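Local coordinates for serine-rich Repeat Adhesion Glycoprotein (Srr1) (Streptococcus agalactiae, PDB 4MBO), which probably mediates bacterial attachment to the host by binding fibrinogen, as a surface adhesion glycoprotein of the serine-rich repeat family, at residues Met8-Leu17 and Ser50-Thr61; Ile82-Thr92 and Tyr104-Leu113. All coordinates share one frame; numbering follows the deposited sequence.

Contact 1. Residues Met8-Leu17 and Ser50-Thr61; sequences MLGKDVSSEL and SIASVNEGDVFT
D12 reaches across to T61 and also braces its own loop. D12 CB lies 3.9 Å from V59 CG2. CG is anti to the backbone N (chi1 -178°), and this turns the carboxylate toward the end of segment 50-61. D12 CG is about equally far from V59 O and T61 OG1. D12 OD2 accepts from T61 OG1 at 2.9 Å, met nearly along its C-O axis. OD1 stays within the loop and takes two donors, both from S14. One is the backbone N, which closes an Asx turn. The other is the hydroxyl OG, on the syn side of OD1. That same S14 OG accepts from T61 N at 3.0 Å, so the serine hydroxyl relays between the carboxylate and the strand. The backbones join by a single bridge between D12 and V59. V59 N donates to K11 O, and V13 N donates to V59 O at 2.7 Å. The N-terminal loop 8-17 is thus pinned to strand 59-64 of the Ig-like domain, just before it leads into strand 20-25. Beyond the bridge the contact becomes apolar. V13 CG2 and I51 CD1 meet tip to tip at 3.4 Å, a tight carbon pair. L17 CD2 comes in at 3.5 Å from the same I51 CD1, while L17 CD1 lies obliquely to the F60 ring. W106 also packs on V13, and L145 on L17. One water donates to both E16 OE1 and S53 O. D58 OD2 accepts from N55 N at 3.0 Å, from above the carboxylate plane, across the type II turn 55-58.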
# COMPACT_ATOMS: atom_id res chain seq x y z
N MET A 8 -18.46 23.77 3.64
CA MET A 8 -19.10 23.62 5.00
C MET A 8 -19.65 24.99 5.42
O MET A 8 -18.88 25.93 5.60
CB MET A 8 -18.06 23.14 6.03
CG MET A 8 -18.64 22.46 7.27
SD MET A 8 -18.57 20.64 7.27
CE MET A 8 -16.80 20.42 7.60
N LEU A 9 -20.97 25.11 5.56
CA LEU A 9 -21.58 26.38 5.95
C LEU A 9 -21.69 26.47 7.48
O LEU A 9 -21.52 27.55 8.06
CB LEU A 9 -22.96 26.55 5.31
CG LEU A 9 -23.62 27.93 5.44
CD1 LEU A 9 -22.72 29.04 4.90
CD2 LEU A 9 -24.96 27.94 4.71
N GLY A 10 -21.98 25.34 8.10
CA GLY A 10 -22.09 25.27 9.55
C GLY A 10 -22.11 23.83 10.01
O GLY A 10 -22.01 22.92 9.19
N LYS A 11 -22.22 23.63 11.33
CA LYS A 11 -22.31 22.29 11.93
C LYS A 11 -21.00 21.54 12.22
O LYS A 11 -21.09 20.42 12.76
CB LYS A 11 -23.24 21.39 11.12
CG LYS A 11 -24.68 21.86 11.13
CD LYS A 11 -25.35 21.53 9.81
CE LYS A 11 -26.86 21.49 9.96
NZ LYS A 11 -27.48 22.65 10.64
N ASP A 12 -19.82 22.10 11.83
CA ASP A 12 -18.52 21.51 12.22
C ASP A 12 -18.19 22.08 13.61
O ASP A 12 -17.91 23.28 13.76
CB ASP A 12 -17.36 21.77 11.22
CG ASP A 12 -16.02 21.08 11.67
OD1 ASP A 12 -15.70 21.20 12.86
OD2 ASP A 12 -15.31 20.41 10.89
N VAL A 13 -18.22 21.19 14.60
CA VAL A 13 -18.00 21.52 16.02
C VAL A 13 -16.54 21.39 16.52
O VAL A 13 -16.30 21.48 17.73
CB VAL A 13 -18.96 20.68 16.92
CG1 VAL A 13 -18.66 19.16 16.88
CG2 VAL A 13 -18.93 21.18 18.35
N SER A 14 -15.57 21.23 15.61
CA SER A 14 -14.17 21.06 16.00
C SER A 14 -13.66 22.21 16.86
O SER A 14 -12.74 22.01 17.69
CB SER A 14 -13.25 20.99 14.77
OG SER A 14 -13.55 19.92 13.89
N SER A 15 -14.20 23.41 16.62
CA SER A 15 -13.77 24.61 17.36
C SER A 15 -14.31 24.68 18.81
O SER A 15 -13.85 25.54 19.58
CB SER A 15 -14.15 25.89 16.60
OG SER A 15 -15.55 26.04 16.50
N GLU A 16 -15.24 23.78 19.17
CA GLU A 16 -15.89 23.75 20.52
C GLU A 16 -15.38 22.60 21.43
O GLU A 16 -15.80 22.44 22.60
CB GLU A 16 -17.40 23.59 20.36
CG GLU A 16 -18.20 23.65 21.65
CD GLU A 16 -19.71 23.53 21.44
OE1 GLU A 16 -20.15 23.32 20.29
OE2 GLU A 16 -20.44 23.64 22.45
N LEU A 17 -14.54 21.76 20.86
CA LEU A 17 -13.98 20.65 21.62
C LEU A 17 -13.09 21.20 22.71
O LEU A 17 -12.41 22.20 22.49
CB LEU A 17 -13.17 19.76 20.67
CG LEU A 17 -13.94 19.23 19.45
CD1 LEU A 17 -13.06 18.34 18.62
CD2 LEU A 17 -15.19 18.49 19.87
N SER A 50 -13.08 16.41 25.30
CA SER A 50 -14.38 16.43 25.90
C SER A 50 -15.25 17.44 25.16
O SER A 50 -14.75 18.40 24.57
CB SER A 50 -14.31 16.88 27.36
OG SER A 50 -13.66 15.90 28.13
N ILE A 51 -16.57 17.23 25.21
CA ILE A 51 -17.52 18.18 24.60
C ILE A 51 -18.81 18.14 25.44
O ILE A 51 -19.32 17.06 25.79
CB ILE A 51 -17.73 17.90 23.08
CG1 ILE A 51 -18.58 19.00 22.47
CG2 ILE A 51 -18.34 16.53 22.81
CD1 ILE A 51 -18.51 19.04 20.96
N ALA A 52 -19.30 19.31 25.84
CA ALA A 52 -20.49 19.38 26.71
C ALA A 52 -21.73 18.74 26.11
O ALA A 52 -22.46 17.99 26.79
CB ALA A 52 -20.77 20.83 27.08
N SER A 53 -22.01 19.06 24.87
CA SER A 53 -23.15 18.47 24.20
C SER A 53 -23.00 18.64 22.71
O SER A 53 -22.29 19.52 22.24
CB SER A 53 -24.46 19.09 24.68
OG SER A 53 -24.67 20.36 24.11
N VAL A 54 -23.68 17.77 21.97
CA VAL A 54 -23.67 17.80 20.52
C VAL A 54 -25.06 17.53 19.96
O VAL A 54 -25.95 17.11 20.69
CB VAL A 54 -22.72 16.72 19.95
CG1 VAL A 54 -21.32 16.89 20.53
CG2 VAL A 54 -23.27 15.32 20.22
N ASN A 55 -25.24 17.83 18.68
CA ASN A 55 -26.46 17.54 17.94
C ASN A 55 -26.20 16.44 16.94
O ASN A 55 -25.08 16.35 16.41
CB ASN A 55 -26.97 18.77 17.20
CG ASN A 55 -27.46 19.84 18.13
OD1 ASN A 55 -28.17 19.55 19.10
ND2 ASN A 55 -27.12 21.09 17.84
N GLU A 56 -27.22 15.62 16.69
CA GLU A 56 -27.17 14.57 15.73
C GLU A 56 -26.78 15.18 14.40
O GLU A 56 -27.38 16.17 13.96
CB GLU A 56 -28.55 13.84 15.55
CG GLU A 56 -28.49 12.77 14.45
CD GLU A 56 -29.80 11.97 14.24
OE1 GLU A 56 -30.80 12.28 14.90
OE2 GLU A 56 -29.82 11.07 13.35
N GLY A 57 -25.78 14.60 13.78
CA GLY A 57 -25.35 15.05 12.46
C GLY A 57 -24.25 16.09 12.48
O GLY A 57 -23.72 16.42 11.41
N ASP A 58 -23.97 16.67 13.64
CA ASP A 58 -22.83 17.60 13.74
C ASP A 58 -21.58 16.79 13.50
O ASP A 58 -21.57 15.56 13.68
CB ASP A 58 -22.68 18.25 15.11
CG ASP A 58 -23.73 19.23 15.41
OD1 ASP A 58 -24.47 19.67 14.48
OD2 ASP A 58 -23.81 19.56 16.62
N VAL A 59 -20.52 17.47 13.10
CA VAL A 59 -19.28 16.79 12.77
C VAL A 59 -18.07 17.41 13.45
O VAL A 59 -18.14 18.54 13.95
CB VAL A 59 -19.01 16.81 11.24
CG1 VAL A 59 -20.13 16.11 10.47
CG2 VAL A 59 -18.82 18.22 10.72
N PHE A 60 -16.98 16.66 13.50
CA PHE A 60 -15.67 17.22 13.86
C PHE A 60 -14.69 16.56 12.93
O PHE A 60 -14.96 15.49 12.37
CB PHE A 60 -15.30 17.11 15.34
CG PHE A 60 -14.99 15.74 15.82
CD1 PHE A 60 -13.69 15.24 15.76
CD2 PHE A 60 -15.99 14.93 16.32
CE1 PHE A 60 -13.39 13.97 16.22
CE2 PHE A 60 -15.70 13.65 16.76
CZ PHE A 60 -14.39 13.17 16.70
N THR A 61 -13.54 17.21 12.71
CA THR A 61 -12.60 16.78 11.71
C THR A 61 -11.19 16.66 12.24
O THR A 61 -10.66 17.63 12.81
CB THR A 61 -12.63 17.78 10.53
OG1 THR A 61 -14.00 17.98 10.10
CG2 THR A 61 -11.82 17.32 9.34
O HOH W 1 -21.81 20.97 19.98

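Contact 2. Residues Ile82-Thr92 and Tyr104-Leu113; sequences IMDETGQLLAT and YTWTRYASTL
Y109 and D84 are joined side chain to side chain by a short hydrogen bond. Y109 OH donates to D84 OD2 at 2.6 Å, on the syn side of the carboxylate. The carboxylate sits at the ring edge, with the two planes 88° apart. D84 OD1 accepts from T86 N and Q88 N, which approach from opposite faces of its plane. The first of these bonds makes an Asx turn, and together they fix the carboxylate that holds the tyrosine. T107 is the N-cap residue. Its chi1 of 63° puts OG1 between the backbone N and the carbonyl carbon. There T107 OG1 accepts the capping bond from A110 N while donating to L89 O at 2.8 Å.

The backbone adds three bonds. T107 N donates to L90 O at 2.9 Å. T92 and T105 form a hydrogen-bonded antiparallel pair, and A91 with W106 the adjoining non-hydrogen-bonded pair.

Ring contacts come next. Q88 CB lies over one face of Y109, 3.8 Å from the ring centroid, a CH-pi contact. The Q88 amide lies over the same face of Y109, near the rim, its plane tilted 34° to the ring. L113 CG is on the opposite face. I82 CD1 makes a second CH-pi contact, over a face of Y104. L90 O meets the W106 ring at its edge, 3.4 Å from CE3.

Apolar packing centres on L90. L90 CD2 presses on L113 CD1 at 3.5 Å, a tight pair, and touches A110 CB. I116 also packs on L90.

L90 and A91 both face I82, a classic beta bulge. Three antiparallel strands, 82-83, 89-95 and 101-106, thus form the edge of an Ig-like sheet, with the bulge in the middle strand and a short, weakly bonded helical turn after the last.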
# COMPACT_ATOMS: atom_id res chain seq x y z
N ILE A 82 -16.52 5.63 17.45
CA ILE A 82 -16.19 6.13 18.77
C ILE A 82 -17.33 5.70 19.69
O ILE A 82 -18.49 6.02 19.42
CB ILE A 82 -16.04 7.64 18.78
CG1 ILE A 82 -14.93 8.07 17.81
CG2 ILE A 82 -15.70 8.12 20.18
CD1 ILE A 82 -14.65 9.55 17.83
N MET A 83 -17.01 4.98 20.78
CA MET A 83 -17.97 4.47 21.70
C MET A 83 -17.82 5.11 23.06
O MET A 83 -16.73 5.59 23.40
CB MET A 83 -17.71 2.96 21.93
CG MET A 83 -17.38 2.20 20.66
SD MET A 83 -18.83 2.04 19.61
CE MET A 83 -19.53 0.55 20.33
N ASP A 84 -18.89 5.11 23.84
CA ASP A 84 -18.81 5.59 25.21
C ASP A 84 -18.61 4.40 26.16
O ASP A 84 -18.45 3.25 25.72
CB ASP A 84 -19.98 6.50 25.62
CG ASP A 84 -21.27 5.76 25.90
OD1 ASP A 84 -21.34 4.52 25.73
OD2 ASP A 84 -22.23 6.46 26.32
N GLU A 85 -18.61 4.68 27.46
CA GLU A 85 -18.31 3.63 28.44
C GLU A 85 -19.37 2.53 28.53
O GLU A 85 -19.10 1.44 29.03
CB GLU A 85 -18.03 4.24 29.82
CG GLU A 85 -19.23 4.80 30.59
CD GLU A 85 -19.81 6.08 30.00
OE1 GLU A 85 -19.21 6.68 29.09
OE2 GLU A 85 -20.90 6.49 30.48
N THR A 86 -20.58 2.83 28.05
CA THR A 86 -21.68 1.87 28.04
C THR A 86 -21.62 0.96 26.81
O THR A 86 -22.46 0.09 26.64
CB THR A 86 -23.05 2.58 28.05
OG1 THR A 86 -23.34 3.13 26.76
CG2 THR A 86 -23.07 3.70 29.10
N GLY A 87 -20.64 1.18 25.94
CA GLY A 87 -20.52 0.41 24.71
C GLY A 87 -21.41 0.95 23.59
O GLY A 87 -21.48 0.34 22.52
N GLN A 88 -22.08 2.08 23.81
CA GLN A 88 -22.96 2.66 22.78
C GLN A 88 -22.21 3.61 21.84
O GLN A 88 -21.19 4.18 22.19
CB GLN A 88 -24.15 3.33 23.44
CG GLN A 88 -25.16 2.32 23.97
CD GLN A 88 -26.19 2.97 24.86
OE1 GLN A 88 -25.98 3.13 26.06
NE2 GLN A 88 -27.34 3.30 24.29
N LEU A 89 -22.73 3.77 20.62
CA LEU A 89 -22.00 4.51 19.58
C LEU A 89 -22.20 6.03 19.66
O LEU A 89 -23.33 6.52 19.60
CB LEU A 89 -22.40 3.95 18.20
CG LEU A 89 -21.30 3.89 17.14
CD1 LEU A 89 -21.72 3.04 15.94
CD2 LEU A 89 -20.91 5.28 16.71
N LEU A 90 -21.09 6.76 19.84
CA LEU A 90 -21.11 8.23 19.90
C LEU A 90 -20.96 8.86 18.51
O LEU A 90 -21.58 9.86 18.21
CB LEU A 90 -19.98 8.76 20.78
CG LEU A 90 -20.09 8.48 22.28
CD1 LEU A 90 -18.78 8.93 22.93
CD2 LEU A 90 -21.29 9.15 22.91
N ALA A 91 -20.11 8.28 17.69
CA ALA A 91 -19.85 8.86 16.37
C ALA A 91 -19.28 7.86 15.42
O ALA A 91 -18.56 6.93 15.84
CB ALA A 91 -18.88 10.02 16.50
N THR A 92 -19.57 8.03 14.13
CA THR A 92 -18.99 7.19 13.12
C THR A 92 -18.05 8.08 12.30
O THR A 92 -18.24 9.29 12.25
CB THR A 92 -20.07 6.61 12.21
OG1 THR A 92 -20.86 7.67 11.69
CG2 THR A 92 -20.97 5.70 13.02
N TYR A 104 -15.78 12.78 11.54
CA TYR A 104 -16.65 12.06 12.46
C TYR A 104 -17.98 12.77 12.58
O TYR A 104 -18.05 13.99 12.69
CB TYR A 104 -16.02 11.96 13.84
CG TYR A 104 -14.85 11.01 13.92
CD1 TYR A 104 -15.04 9.66 14.20
CD2 TYR A 104 -13.56 11.47 13.76
CE1 TYR A 104 -13.95 8.80 14.29
CE2 TYR A 104 -12.48 10.63 13.84
CZ TYR A 104 -12.67 9.30 14.12
OH TYR A 104 -11.55 8.52 14.17
N THR A 105 -19.06 11.99 12.57
CA THR A 105 -20.42 12.50 12.68
C THR A 105 -21.10 11.97 13.93
O THR A 105 -21.18 10.74 14.12
CB THR A 105 -21.22 12.11 11.44
OG1 THR A 105 -20.54 12.56 10.25
CG2 THR A 105 -22.64 12.74 11.49
N TRP A 106 -21.57 12.88 14.78
CA TRP A 106 -22.22 12.50 16.03
C TRP A 106 -23.57 11.80 15.79
O TRP A 106 -24.36 12.21 14.93
CB TRP A 106 -22.45 13.71 16.91
CG TRP A 106 -21.18 14.40 17.32
CD1 TRP A 106 -20.71 15.57 16.84
CD2 TRP A 106 -20.21 13.92 18.27
NE1 TRP A 106 -19.50 15.85 17.42
CE2 TRP A 106 -19.21 14.89 18.36
CE3 TRP A 106 -20.13 12.78 19.10
CZ2 TRP A 106 -18.10 14.74 19.23
CZ3 TRP A 106 -19.04 12.63 19.96
CH2 TRP A 106 -18.03 13.60 20.00
N THR A 107 -23.85 10.81 16.60
CA THR A 107 -25.10 10.06 16.49
C THR A 107 -26.27 10.66 17.27
O THR A 107 -26.12 11.59 18.07
CB THR A 107 -24.89 8.64 17.02
OG1 THR A 107 -24.56 8.73 18.42
CG2 THR A 107 -23.83 7.89 16.25
N ARG A 108 -27.46 10.12 17.04
CA ARG A 108 -28.64 10.51 17.80
C ARG A 108 -28.37 10.20 19.27
O ARG A 108 -28.63 11.02 20.15
CB ARG A 108 -29.89 9.75 17.28
CG ARG A 108 -31.20 10.15 17.93
CD ARG A 108 -32.44 9.66 17.14
NE ARG A 108 -32.35 10.01 15.71
CZ ARG A 108 -32.48 9.16 14.68
NH1 ARG A 108 -32.87 7.89 14.85
NH2 ARG A 108 -32.34 9.62 13.46
N TYR A 109 -27.80 9.04 19.53
CA TYR A 109 -27.49 8.65 20.92
C TYR A 109 -26.59 9.70 21.58
O TYR A 109 -26.85 10.17 22.69
CB TYR A 109 -26.85 7.28 20.99
CG TYR A 109 -26.27 6.98 22.38
CD1 TYR A 109 -27.11 6.72 23.45
CD2 TYR A 109 -24.90 6.99 22.60
CE1 TYR A 109 -26.61 6.47 24.71
CE2 TYR A 109 -24.39 6.73 23.86
CZ TYR A 109 -25.25 6.47 24.92
OH TYR A 109 -24.78 6.21 26.20
N ALA A 110 -25.54 10.12 20.86
CA ALA A 110 -24.66 11.14 21.41
C ALA A 110 -25.38 12.43 21.76
O ALA A 110 -25.04 13.07 22.72
CB ALA A 110 -23.50 11.42 20.45
N SER A 111 -26.36 12.83 20.93
CA SER A 111 -27.10 14.07 21.16
C SER A 111 -27.96 14.07 22.44
O SER A 111 -28.39 15.13 22.88
CB SER A 111 -27.98 14.43 19.93
OG SER A 111 -29.08 13.53 19.75
N THR A 112 -28.16 12.90 23.04
CA THR A 112 -28.95 12.77 24.28
C THR A 112 -28.08 12.92 25.52
O THR A 112 -28.60 13.04 26.63
CB THR A 112 -29.65 11.39 24.40
OG1 THR A 112 -28.70 10.33 24.58
CG2 THR A 112 -30.51 11.10 23.18
N LEU A 113 -26.76 12.93 25.35
CA LEU A 113 -25.85 12.98 26.47
C LEU A 113 -25.36 14.36 26.84
O LEU A 113 -25.55 15.34 26.13
CB LEU A 113 -24.62 12.12 26.15
CG LEU A 113 -24.89 10.69 25.72
CD1 LEU A 113 -23.58 10.02 25.35
CD2 LEU A 113 -25.59 9.90 26.81

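Overall arrangement
From the N terminus, the chain first runs through loop 8-17 and then enters strand 20-25. Contact 1 closes when strands 43-51 and 59-64, with the turn between them, return to that loop. Contact 2 opens later and closes a shorter loop, around the hairpin of strands 89-95 and 101-106. They are in series; neither nests in the other. Strands 59-64 and 101-106 are neighbours in one sheet, which joins both contacts. E56 and R108 form a salt bridge between them, OE1 to NE 2.9 Å. Contact 1 fastens the N-terminal loop to strands 43-51 and 59-64; contact 2 joins strands 82-83 and 89-95 to 101-106 and its helix, at the same end of the domain.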